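Glucanase (Klebsiella pneumoniae, PDB 5GY3) probably hydrolyses internal beta-1,4-glucosidic linkages in cellulose, lichenin and cereal beta-glucans, as an endoglucanase of glycoside hydrolase family 8. Local coordinates at residues F140-D144 with H145-N149; N25-T29 with E30-F34. All blocks are in the same frame, centred on the assembly; numbering follows the deposited sequence.

Contact 1 of 2, residues F140-D144 with H145-N149; sequences FNLND and HLNLN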
# COMPACT_ATOMS: atom_id res chain seq x y z
N PHE A 140 -17.02 2.14 5.13
CA PHE A 140 -16.74 2.89 3.91
C PHE A 140 -17.85 2.81 2.88
O PHE A 140 -17.75 3.46 1.83
CB PHE A 140 -15.42 2.40 3.29
CG PHE A 140 -14.26 2.55 4.21
CD1 PHE A 140 -13.65 3.79 4.35
CD2 PHE A 140 -13.83 1.49 4.98
CE1 PHE A 140 -12.58 3.96 5.23
CE2 PHE A 140 -12.76 1.65 5.87
CZ PHE A 140 -12.14 2.88 6.00
N ASN A 141 -18.89 2.02 3.14
CA ASN A 141 -20.02 1.89 2.23
C ASN A 141 -21.08 2.81 2.80
O ASN A 141 -21.83 2.46 3.71
CB ASN A 141 -20.50 0.45 2.11
CG ASN A 141 -21.35 0.23 0.87
OD1 ASN A 141 -22.18 1.07 0.50
ND2 ASN A 141 -21.15 -0.92 0.21
N LEU A 142 -21.07 4.03 2.32
CA LEU A 142 -22.15 4.95 2.55
C LEU A 142 -23.16 4.61 1.46
O LEU A 142 -22.84 3.87 0.52
CB LEU A 142 -21.63 6.39 2.52
CG LEU A 142 -20.66 6.79 3.66
CD1 LEU A 142 -19.31 6.08 3.63
CD2 LEU A 142 -20.39 8.28 3.65
N ASN A 143 -24.39 5.04 1.62
CA ASN A 143 -25.43 4.45 0.78
C ASN A 143 -25.17 4.68 -0.71
O ASN A 143 -24.86 3.73 -1.44
CB ASN A 143 -26.79 4.98 1.20
CG ASN A 143 -27.04 4.82 2.69
OD1 ASN A 143 -26.81 3.75 3.26
ND2 ASN A 143 -27.51 5.89 3.34
N ASP A 144 -25.24 5.92 -1.16
CA ASP A 144 -25.00 6.22 -2.56
C ASP A 144 -23.57 6.67 -2.83
O ASP A 144 -23.28 7.10 -3.95
CB ASP A 144 -26.01 7.27 -3.06
CG ASP A 144 -25.83 8.62 -2.41
OD1 ASP A 144 -25.25 8.71 -1.32
OD2 ASP A 144 -26.30 9.62 -3.00
N HIS A 145 -22.68 6.58 -1.84
CA HIS A 145 -21.27 6.87 -2.01
C HIS A 145 -20.45 5.75 -1.38
O HIS A 145 -20.84 5.19 -0.36
CB HIS A 145 -20.84 8.18 -1.36
CG HIS A 145 -21.42 9.40 -2.00
ND1 HIS A 145 -22.71 9.82 -1.77
CD2 HIS A 145 -20.87 10.29 -2.86
CE1 HIS A 145 -22.94 10.92 -2.46
NE2 HIS A 145 -21.84 11.23 -3.13
N LEU A 146 -19.29 5.48 -1.97
CA LEU A 146 -18.24 4.72 -1.31
C LEU A 146 -17.06 5.64 -1.06
O LEU A 146 -16.67 6.43 -1.92
CB LEU A 146 -17.78 3.53 -2.16
CG LEU A 146 -18.83 2.54 -2.62
CD1 LEU A 146 -18.15 1.43 -3.42
CD2 LEU A 146 -19.58 1.99 -1.42
N ASN A 147 -16.48 5.53 0.13
CA ASN A 147 -15.22 6.21 0.43
C ASN A 147 -14.09 5.25 0.10
O ASN A 147 -13.91 4.23 0.76
CB ASN A 147 -15.18 6.64 1.89
CG ASN A 147 -15.97 7.92 2.12
OD1 ASN A 147 -16.21 8.68 1.18
ND2 ASN A 147 -16.38 8.16 3.37
N LEU A 148 -13.35 5.57 -0.95
CA LEU A 148 -12.29 4.71 -1.45
C LEU A 148 -10.93 5.34 -1.17
O LEU A 148 -10.81 6.55 -0.95
CB LEU A 148 -12.45 4.49 -2.95
CG LEU A 148 -13.80 3.95 -3.43
CD1 LEU A 148 -13.78 3.84 -4.95
CD2 LEU A 148 -14.05 2.59 -2.78
N ASN A 149 -9.90 4.51 -1.18
CA ASN A 149 -8.53 4.98 -1.04
C ASN A 149 -7.76 4.41 -2.23
O ASN A 149 -7.45 3.20 -2.25
CB ASN A 149 -7.92 4.55 0.29
CG ASN A 149 -6.58 5.20 0.55
OD1 ASN A 149 -5.74 5.30 -0.35
ND2 ASN A 149 -6.37 5.66 1.78
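F140 and N147 meet through both backbone and side chain. The amide N of N147 donates to the carbonyl O of F140 at 3.0 Å, in the carbonyl plane and nearly straight (163° at the hydrogen). The same oxygen also receives a CA-H...O contact from L146, whose CA lies 3.4 Å away. The carbonyl O of N147 comes obliquely to the F140 side chain, 3.5 Å from CB and 3.6 Å from CD1; the ring and the N147 side chain are set at about a right angle. On the side of the strand that carries H145 and N147, the branch of L142 sets methyl CD1 3.6 Å from ND2 of N147, a nitrogen whose polar need is met by a weak hydrogen bond to E209. Methyl CD2 of L146 instead rests on the flat side-chain amide of N141, the two side chains running alongside each other.

A beta turn at L142-H145, its end CA atoms 5.0 Å apart, reverses the chain ahead of strand 145-148, an outermost strand of a three-stranded antiparallel sheet; a single beta bridge, N141 with L146, joins the two arms. At the bend, H145 ND1 donates to D144 OD1 at 2.8 Å. This His-carboxylate bond is bent, and ND1 stands above the carboxylate plane. D144 CG sits between its own backbone N and carbonyl carbon (chi1 66°), which brings the carboxylate alongside the imidazole, almost perpendicular to it (88°), while D144 O lies over one ring face. The negative charge would be expected to favour a proton on ND1.

Further out, L146 packs on V125 and F127 of strand 124-127, and strand 196-199 pairs with L146 and L148.

Contact 2 of 2, residues N25-T29 with E30-F34; sequences NVSHT and EGQGF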
# COMPACT_ATOMS: atom_id res chain seq x y z
N ASN A 25 4.57 3.64 18.41
CA ASN A 25 5.10 2.27 18.43
C ASN A 25 4.04 1.22 18.09
O ASN A 25 4.17 0.06 18.49
CB ASN A 25 5.74 1.94 19.78
CG ASN A 25 7.02 2.71 20.02
OD1 ASN A 25 7.76 3.02 19.08
ND2 ASN A 25 7.29 3.03 21.28
N VAL A 26 3.01 1.60 17.34
CA VAL A 26 1.95 0.64 17.02
C VAL A 26 2.41 -0.25 15.88
O VAL A 26 3.42 0.03 15.23
CB VAL A 26 0.62 1.34 16.65
CG1 VAL A 26 0.07 2.13 17.83
CG2 VAL A 26 0.80 2.22 15.41
N SER A 27 1.67 -1.32 15.65
CA SER A 27 1.87 -2.20 14.51
C SER A 27 0.59 -2.24 13.69
O SER A 27 -0.50 -2.03 14.21
CB SER A 27 2.24 -3.62 14.95
OG SER A 27 3.51 -3.63 15.59
N HIS A 28 0.73 -2.53 12.40
CA HIS A 28 -0.45 -2.59 11.55
C HIS A 28 -0.19 -3.54 10.39
O HIS A 28 0.94 -3.97 10.16
CB HIS A 28 -0.87 -1.20 11.06
CG HIS A 28 0.28 -0.30 10.73
ND1 HIS A 28 1.15 -0.56 9.69
CD2 HIS A 28 0.70 0.85 11.30
CE1 HIS A 28 2.06 0.40 9.63
NE2 HIS A 28 1.81 1.27 10.60
N THR A 29 -1.26 -3.87 9.67
CA THR A 29 -1.12 -4.87 8.62
C THR A 29 -0.33 -4.33 7.43
O THR A 29 0.35 -5.11 6.75
CB THR A 29 -2.49 -5.40 8.20
OG1 THR A 29 -3.39 -4.31 7.94
CG2 THR A 29 -3.06 -6.24 9.31
N GLU A 30 -0.38 -3.02 7.18
CA GLU A 30 0.54 -2.43 6.22
C GLU A 30 1.99 -2.71 6.61
O GLU A 30 2.80 -3.13 5.78
CB GLU A 30 0.30 -0.92 6.11
CG GLU A 30 1.43 -0.20 5.40
CD GLU A 30 1.39 1.31 5.59
OE1 GLU A 30 0.40 1.93 5.15
OE2 GLU A 30 2.35 1.87 6.17
N GLY A 31 2.33 -2.48 7.88
CA GLY A 31 3.70 -2.69 8.32
C GLY A 31 4.12 -4.14 8.27
O GLY A 31 5.23 -4.46 7.81
N GLN A 32 3.27 -5.05 8.74
CA GLN A 32 3.58 -6.47 8.64
C GLN A 32 3.72 -6.90 7.19
O GLN A 32 4.66 -7.62 6.83
CB GLN A 32 2.50 -7.31 9.33
CG GLN A 32 2.27 -6.99 10.79
CD GLN A 32 3.55 -7.02 11.62
OE1 GLN A 32 3.99 -5.98 12.12
NE2 GLN A 32 4.15 -8.21 11.77
N GLY A 33 2.79 -6.46 6.32
CA GLY A 33 2.85 -6.86 4.92
C GLY A 33 4.05 -6.31 4.19
O GLY A 33 4.71 -7.02 3.42
N PHE A 34 4.35 -5.01 4.40
CA PHE A 34 5.57 -4.43 3.85
C PHE A 34 6.79 -5.24 4.27
O PHE A 34 7.64 -5.59 3.44
CB PHE A 34 5.77 -2.99 4.33
CG PHE A 34 4.97 -1.96 3.59
CD1 PHE A 34 4.30 -2.26 2.43
CD2 PHE A 34 4.91 -0.66 4.08
CE1 PHE A 34 3.58 -1.28 1.75
CE2 PHE A 34 4.19 0.32 3.41
CZ PHE A 34 3.52 0.00 2.25
O HOH W 1 3.49 -3.15 11.73
O HOH W 2 -2.72 -1.45 7.97
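The imidazole of H28 meets the first turn of helix 29-41 with its edge: the amide N of G31 lies in the ring plane, 2.9 Å from ND1. E30 CB approaches the same ring obliquely, 3.7 Å from ND1. The ring of Y293, whose hydroxyl forms a hydrogen bond with E30 OE2, also meets the H28 ring, their planes about 65° apart. The other flat group, the F34 ring, carries CG of E30 over one face, 3.4 Å above its plane and offset toward the rim.

H28 is the N-cap, and ND1 accepts the G31 amide hydrogen. H28 CG lies between the backbone N and the carbonyl carbon (chi1 38°), which turns the ND1 edge toward the first turn. G31, lacking a side chain, suits a place where the imidazole comes so close. The carbonyl of H28 accepts from Q32 N at 2.9 Å, almost straight at 170°, and that of T29 from G33 N at 2.8 Å. Water 1 joins H28 N to Q32 OE1, while water 2 links T29 OG1 with E30 N; the long side chain of Q32 lets its amide also bond to G16, I18 and T55. The carboxylate of E30 comes near D87, the predicted nucleophile.

Accepting at ND1 requires that nitrogen to be unprotonated, so the imidazole proton should sit on NE2, where D20 OD2 is the partner; the capping bond and the acid together would fix both the tautomer and the rotation of the ring.

Overall arrangement
From the N terminus the chain first reaches contact 2, where strand 27-28, paired antiparallel with strand 70-71, passes directly into helix 29-41. Side chains of 25-34 touch helices 45-59, 86-103 and 293-307, so contact 2 ties together early and late helices of the (alpha/alpha)6 barrel that characterises family 8. The chain runs on through strands 124-127 and 130-133 to contact 1, which closes a short loop in a beta excursion from the barrel. The contacts follow in series, neither nesting nor crossing; the centre of contact 1 lies about 24 Å from that of contact 2. Both approach the predicted nucleophile D87: E30 closely, F140 about 9 Å away, side chain to side chain.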